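Saposin-like protein (Necator americanus, PDB 3S63) probably binds lipids and interacts with membranes, as a hookworm member of the saposin-like family. Local coordinates at residues L9-L14 / R79-H84. Sequence-based numbering, arbitrary orientation.
Sequences LCQIAL and RECNPH
Cys10 meets Glu80 through carbon and sulfur alone: the CB of Glu80 rests 4.1 Å from Cys10 SG and 4.2 Å from Cys10 CB. The CA atoms of Cys10 and Glu80 stand 6.8 Å apart, and the CB of each is directed at the other segment. The Cys10 sulfur, which its chi1 of -172° sets opposite the backbone N, is joined to Cys75 of helix 71-77 by a disulfide.

From its CB, Glu80 turns away from the cysteine. A chi1 of -71° sets CG opposite the carbonyl carbon, and a bend at chi2 (-66°) brings the chain round to the carboxylate, whose OE1 is salt-bridged to Arg48. The residue thus offers its aliphatic root to the sulfur and its charge to another part of the chain. At the next residue, Cys81 is tied to Cys7 by a second disulfide. The amide of Gln11 approaches that linkage, NE2 lying 4.3 Å from Cys81 SG, a loose van der Waals approach; the same NE2 donates a hydrogen bond to Ser86 O, in the tail beyond the loop.

No hydrogen bond joins residues 9-14 to residues 79-84, and just 128 Å² of surface is buried between them; the two disulfides, one from Cys10 to helix 71-77 and one from Cys81 back to helix 3-20, probably do much to keep them together. With Cys39-Cys49 they make up the three-disulfide pattern of saposin-like proteins. Here helix 3-20 faces the loop that follows helix 71-77, which ends in a Schellman motif at Arg79; Gln11 and Cys81 both touch Met72 of that helix, while Leu52 of helix 46-65 packs against Glu80.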
ATOM      1  N   LEU A   9       3.865  -7.817   1.242  1.00 40.83           N
ATOM      2  CA  LEU A   9       3.233  -7.299   0.038  1.00 39.55           C
ATOM      3  C   LEU A   9       2.559  -5.937   0.249  1.00 38.93           C
ATOM      4  O   LEU A   9       2.612  -5.066  -0.614  1.00 41.99           O
ATOM      5  CB  LEU A   9       2.256  -8.323  -0.548  1.00 36.46           C
ATOM      6  CG  LEU A   9       2.934  -9.614  -1.019  1.00 37.73           C
ATOM      7  CD1 LEU A   9       1.965 -10.469  -1.777  1.00 39.51           C
ATOM      8  CD2 LEU A   9       4.120  -9.306  -1.907  1.00 45.09           C
ATOM      9  N   CYS A  10       1.926  -5.735   1.389  1.00 31.58           N
ATOM     10  CA  CYS A  10       1.316  -4.444   1.627  1.00 32.19           C
ATOM     11  C   CYS A  10       2.403  -3.386   1.491  1.00 35.40           C
ATOM     12  O   CYS A  10       2.210  -2.363   0.843  1.00 32.06           O
ATOM     13  CB  CYS A  10       0.702  -4.389   3.025  1.00 29.77           C
ATOM     14  SG  CYS A  10      -0.276  -2.897   3.334  1.00 30.81           S
ATOM     15  N   GLN A  11       3.550  -3.664   2.102  1.00 34.40           N
ATOM     16  CA  GLN A  11       4.646  -2.717   2.193  1.00 36.17           C
ATOM     17  C   GLN A  11       5.299  -2.447   0.839  1.00 36.62           C
ATOM     18  O   GLN A  11       5.495  -1.301   0.452  1.00 41.43           O
ATOM     19  CB  GLN A  11       5.696  -3.231   3.177  1.00 35.11           C
ATOM     20  CG  GLN A  11       5.232  -3.274   4.602  1.00 36.90           C
ATOM     21  CD  GLN A  11       6.351  -3.622   5.554  1.00 47.66           C
ATOM     22  OE1 GLN A  11       7.098  -2.749   5.987  1.00 58.30           O
ATOM     23  NE2 GLN A  11       6.474  -4.900   5.889  1.00 46.29           N
ATOM     24  N   ILE A  12       5.660  -3.511   0.140  1.00 31.23           N
ATOM     25  CA  ILE A  12       6.222  -3.414  -1.189  1.00 35.28           C
ATOM     26  C   ILE A  12       5.341  -2.583  -2.122  1.00 35.55           C
ATOM     27  O   ILE A  12       5.832  -1.756  -2.883  1.00 37.03           O
ATOM     28  CB  ILE A  12       6.398  -4.822  -1.772  1.00 37.04           C
ATOM     29  CG1 ILE A  12       7.327  -5.640  -0.867  1.00 37.65           C
ATOM     30  CG2 ILE A  12       6.918  -4.760  -3.190  1.00 29.39           C
ATOM     31  CD1 ILE A  12       7.435  -7.099  -1.274  1.00 45.96           C
ATOM     32  N   ALA A  13       4.036  -2.818  -2.064  1.00 30.32           N
ATOM     33  CA  ALA A  13       3.102  -2.164  -2.958  1.00 26.41           C
ATOM     34  C   ALA A  13       3.013  -0.680  -2.682  1.00 28.89           C
ATOM     35  O   ALA A  13       3.044   0.125  -3.602  1.00 32.28           O
ATOM     36  CB  ALA A  13       1.723  -2.808  -2.858  1.00 23.40           C
ATOM     37  N   LEU A  14       2.892  -0.311  -1.417  1.00 35.43           N
ATOM     38  CA  LEU A  14       2.714   1.090  -1.055  1.00 34.75           C
ATOM     39  C   LEU A  14       3.992   1.891  -1.257  1.00 38.24           C
ATOM     40  O   LEU A  14       3.958   3.093  -1.522  1.00 39.49           O
ATOM     41  CB  LEU A  14       2.273   1.212   0.401  1.00 34.35           C
ATOM     42  CG  LEU A  14       0.889   0.682   0.725  1.00 35.26           C
ATOM     43  CD1 LEU A  14       0.432   1.282   2.020  1.00 32.44           C
ATOM     44  CD2 LEU A  14      -0.065   1.039  -0.393  1.00 34.20           C
ATOM     45  N   ARG A  79      -4.433  -3.303   9.284  1.00 35.22           N
ATOM     46  CA  ARG A  79      -4.355  -4.623   9.902  1.00 38.85           C
ATOM     47  C   ARG A  79      -3.887  -5.694   8.911  1.00 38.04           C
ATOM     48  O   ARG A  79      -4.168  -6.882   9.083  1.00 38.52           O
ATOM     49  CB  ARG A  79      -5.691  -5.011  10.604  1.00 30.27           C
ATOM     50  N   GLU A  80      -3.156  -5.259   7.882  1.00 39.19           N
ATOM     51  CA  GLU A  80      -2.485  -6.175   6.954  1.00 39.35           C
ATOM     52  C   GLU A  80      -1.101  -6.510   7.485  1.00 43.40           C
ATOM     53  O   GLU A  80      -0.376  -7.329   6.917  1.00 43.06           O
ATOM     54  CB  GLU A  80      -2.376  -5.565   5.562  1.00 37.45           C
ATOM     55  CG  GLU A  80      -3.708  -5.471   4.824  1.00 37.95           C
ATOM     56  CD  GLU A  80      -4.292  -6.839   4.489  1.00 42.43           C
ATOM     57  OE1 GLU A  80      -3.730  -7.530   3.609  1.00 41.81           O
ATOM     58  OE2 GLU A  80      -5.308  -7.220   5.112  1.00 43.21           O
ATOM     59  N   CYS A  81      -0.745  -5.843   8.577  1.00 40.83           N
ATOM     60  CA  CYS A  81       0.446  -6.143   9.352  1.00 38.65           C
ATOM     61  C   CYS A  81       0.006  -6.146  10.797  1.00 38.70           C
ATOM     62  O   CYS A  81      -0.860  -5.363  11.182  1.00 42.17           O
ATOM     63  CB  CYS A  81       1.528  -5.079   9.135  1.00 39.57           C
ATOM     64  SG  CYS A  81       2.519  -5.310   7.635  1.00 30.34           S
ATOM     65  N   ASN A  82       0.557  -7.048  11.598  1.00 48.87           N
ATOM     66  CA  ASN A  82       0.290  -7.030  13.030  1.00 53.43           C
ATOM     67  C   ASN A  82       1.600  -6.663  13.715  1.00 59.19           C
ATOM     68  O   ASN A  82       2.670  -6.786  13.104  1.00 58.86           O
ATOM     69  CB  ASN A  82      -0.233  -8.384  13.504  1.00 47.53           C
ATOM     70  N   PRO A  83       1.523  -6.177  14.969  1.00 63.90           N
ATOM     71  CA  PRO A  83       2.695  -5.755  15.752  1.00 59.48           C
ATOM     72  C   PRO A  83       3.814  -6.803  15.775  1.00 63.53           C
ATOM     73  O   PRO A  83       4.990  -6.447  15.871  1.00 64.68           O
ATOM     74  CB  PRO A  83       2.112  -5.546  17.149  1.00 69.00           C
ATOM     75  CG  PRO A  83       0.700  -5.123  16.889  1.00 65.60           C
ATOM     76  CD  PRO A  83       0.261  -5.932  15.694  1.00 62.28           C
ATOM     77  N   HIS A  84       3.444  -8.077  15.677  1.00 80.35           N
ATOM     78  CA  HIS A  84       4.407  -9.159  15.475  1.00 84.67           C
ATOM     79  C   HIS A  84       5.395  -8.879  14.324  1.00 82.22           C
ATOM     80  O   HIS A  84       6.602  -8.765  14.544  1.00 83.05           O
ATOM     81  CB  HIS A  84       3.660 -10.493  15.231  1.00 78.55           C
TER